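Local coordinates for apoptosis regulator ced-9 (Caenorhabditis elegans, PDB 1OHU), which restrains programmed cell death by sequestering the cell death activator ced-4 until egl-1 binds and releases it, at residues E14-D19 and P44-M49. The protein carries 3 engineered substitutions. Residues are numbered along the deposited sequence; the frame is centred on the assembly and turned at random.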
loop_
_atom_site.group_PDB
_atom_site.type_symbol
_atom_site.label_atom_id
_atom_site.label_comp_id
_atom_site.label_asym_id
_atom_site.label_seq_id
_atom_site.Cartn_x
_atom_site.Cartn_y
_atom_site.Cartn_z
ATOM N N GLU A 14 -3.623 8.893 -2.863
ATOM C CA GLU A 14 -4.880 8.152 -2.927
ATOM C C GLU A 14 -4.948 7.242 -4.134
ATOM O O GLU A 14 -5.485 6.132 -4.055
ATOM C CB GLU A 14 -6.082 9.098 -2.959
ATOM C CG GLU A 14 -6.338 9.787 -1.640
ATOM C CD GLU A 14 -5.315 10.857 -1.335
ATOM O OE1 GLU A 14 -5.238 11.278 -0.162
ATOM O OE2 GLU A 14 -4.600 11.285 -2.270
ATOM N N GLY A 15 -4.412 7.719 -5.253
ATOM C CA GLY A 15 -4.429 6.935 -6.473
ATOM C C GLY A 15 -3.707 5.611 -6.326
ATOM O O GLY A 15 -4.173 4.591 -6.828
ATOM N N PHE A 16 -2.568 5.619 -5.640
ATOM C CA PHE A 16 -1.812 4.385 -5.445
ATOM C C PHE A 16 -2.546 3.450 -4.489
ATOM O O PHE A 16 -2.652 2.245 -4.732
ATOM C CB PHE A 16 -0.418 4.676 -4.871
ATOM C CG PHE A 16 0.500 5.394 -5.820
ATOM C CD1 PHE A 16 0.354 6.759 -6.055
ATOM C CD2 PHE A 16 1.517 4.705 -6.477
ATOM C CE1 PHE A 16 1.206 7.426 -6.933
ATOM C CE2 PHE A 16 2.375 5.361 -7.357
ATOM C CZ PHE A 16 2.220 6.725 -7.585
ATOM N N VAL A 17 -3.052 4.010 -3.395
ATOM C CA VAL A 17 -3.751 3.208 -2.399
ATOM C C VAL A 17 -4.995 2.556 -2.999
ATOM O O VAL A 17 -5.210 1.359 -2.831
ATOM C CB VAL A 17 -4.145 4.053 -1.178
ATOM C CG1 VAL A 17 -4.720 3.152 -0.096
ATOM C CG2 VAL A 17 -2.934 4.809 -0.649
ATOM N N VAL A 18 -5.806 3.338 -3.702
ATOM C CA VAL A 18 -7.010 2.811 -4.329
ATOM C C VAL A 18 -6.697 1.753 -5.376
ATOM O O VAL A 18 -7.296 0.679 -5.381
ATOM C CB VAL A 18 -7.824 3.913 -5.027
ATOM C CG1 VAL A 18 -8.943 3.287 -5.860
ATOM C CG2 VAL A 18 -8.405 4.845 -3.996
ATOM N N ASP A 19 -5.763 2.063 -6.270
ATOM C CA ASP A 19 -5.409 1.120 -7.317
ATOM C C ASP A 19 -4.817 -0.156 -6.761
ATOM O O ASP A 19 -5.048 -1.237 -7.303
ATOM C CB ASP A 19 -4.417 1.744 -8.299
ATOM C CG ASP A 19 -4.071 0.801 -9.437
ATOM O OD1 ASP A 19 -3.075 0.054 -9.322
ATOM O OD2 ASP A 19 -4.816 0.788 -10.439
ATOM N N PRO A 44 1.266 4.546 -14.781
ATOM C CA PRO A 44 2.329 3.540 -14.831
ATOM C C PRO A 44 2.984 3.344 -13.462
ATOM O O PRO A 44 3.475 2.258 -13.153
ATOM C CB PRO A 44 3.288 4.097 -15.894
ATOM C CG PRO A 44 3.006 5.576 -15.893
ATOM C CD PRO A 44 1.512 5.627 -15.751
ATOM N N GLU A 45 2.982 4.393 -12.642
ATOM C CA GLU A 45 3.555 4.301 -11.306
ATOM C C GLU A 45 2.688 3.397 -10.433
ATOM O O GLU A 45 3.168 2.836 -9.446
ATOM C CB GLU A 45 3.669 5.681 -10.651
ATOM C CG GLU A 45 4.728 6.597 -11.253
ATOM C CD GLU A 45 4.271 7.271 -12.537
ATOM O OE1 GLU A 45 5.057 8.066 -13.096
ATOM O OE2 GLU A 45 3.134 7.012 -12.987
ATOM N N HIS A 46 1.411 3.272 -10.794
ATOM C CA HIS A 46 0.484 2.411 -10.061
ATOM C C HIS A 46 0.854 0.969 -10.389
ATOM O O HIS A 46 0.969 0.118 -9.506
ATOM C CB HIS A 46 -0.970 2.627 -10.507
ATOM C CG HIS A 46 -1.529 3.975 -10.175
ATOM N ND1 HIS A 46 -1.035 4.761 -9.158
ATOM C CD2 HIS A 46 -2.591 4.643 -10.685
ATOM C CE1 HIS A 46 -1.771 5.854 -9.052
ATOM N NE2 HIS A 46 -2.721 5.805 -9.966
ATOM N N GLU A 47 1.026 0.709 -11.681
ATOM C CA GLU A 47 1.371 -0.617 -12.165
ATOM C C GLU A 47 2.711 -1.092 -11.625
ATOM O O GLU A 47 2.961 -2.295 -11.534
ATOM C CB GLU A 47 1.351 -0.626 -13.694
ATOM C CG GLU A 47 -0.045 -0.866 -14.256
ATOM C CD GLU A 47 -0.214 -0.387 -15.686
ATOM O OE1 GLU A 47 0.654 -0.691 -16.535
ATOM O OE2 GLU A 47 -1.228 0.290 -15.965
HETATM N N MSE A 48 3.567 -0.146 -11.251
HETATM C CA MSE A 48 4.864 -0.493 -10.685
HETATM C C MSE A 48 4.673 -0.754 -9.200
HETATM O O MSE A 48 5.448 -1.487 -8.586
HETATM C CB MSE A 48 5.868 0.644 -10.888
HETATM C CG MSE A 48 7.248 0.405 -10.261
HETATM SE SE MSE A 48 8.210 -1.177 -10.895
HETATM C CE MSE A 48 7.244 -1.547 -12.530
HETATM N N MSE A 49 3.635 -0.149 -8.625
HETATM C CA MSE A 49 3.341 -0.332 -7.206
HETATM C C MSE A 49 2.666 -1.679 -6.987
HETATM O O MSE A 49 2.745 -2.247 -5.897
HETATM C CB MSE A 49 2.437 0.793 -6.689
HETATM C CG MSE A 49 2.076 0.687 -5.211
HETATM SE SE MSE A 49 3.600 0.693 -4.024
HETATM C CE MSE A 49 4.003 2.580 -4.040
#
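F16 of the predicted BH4 motif and H46 meet in a T-shaped (edge-to-face) aromatic pair, which joins the BH4 helix 13-27 to the N-terminal turns of helix 44-71 in this Bcl-2 family domain. The histidine turns its edge to the phenylalanine, with ND1 3.6 Å above the centre of the F16 ring. The planes stand at 89°. ND1 is buried and has no hydrogen-bonding partner in the model; the F16 face covers it instead. G15 O lies over one face of the imidazole, offset toward the rim, and CE1 is 3.4 Å from G15 C. A glycine suits that spot because a beta carbon on G15 would press tightly against CE1. Histidine suits its own place as a flat ring with an edge for F16 and a face for the G15 backbone. Over that same imidazole face sits D19 CB, while D19 OD1 lies 3.5 Å from H46 CB; the aspartate, its CG anti to the backbone N (chi1 -178°), thus lies beside the base of the histidine side chain, and its carboxylate forms a salt bridge with R50 of helix 44-71. The far end of the F16 ring reaches helix 44-71, with CZ 3.5 Å from E45 CB, and selenomethionine M49 brings CB to the ring edge, 4.0 Å from CD2. Phenylalanine offers all three a flat apolar face and rim. Were F16 replaced by an alanine, the H46 edge would probably lose its aromatic face and a gap would open beside E45 and M49. The E45 chain, bent at chi2, carries its carboxylate to a salt bridge with R10. The two segments cross at -48° with their axes 9.5 Å apart, a spacing that these interposed side chains fill. Beyond them, F16 stacks on W154 and, with M49, packs against I108 of helix 101-118, while E45 touches M158 of helix 154-172.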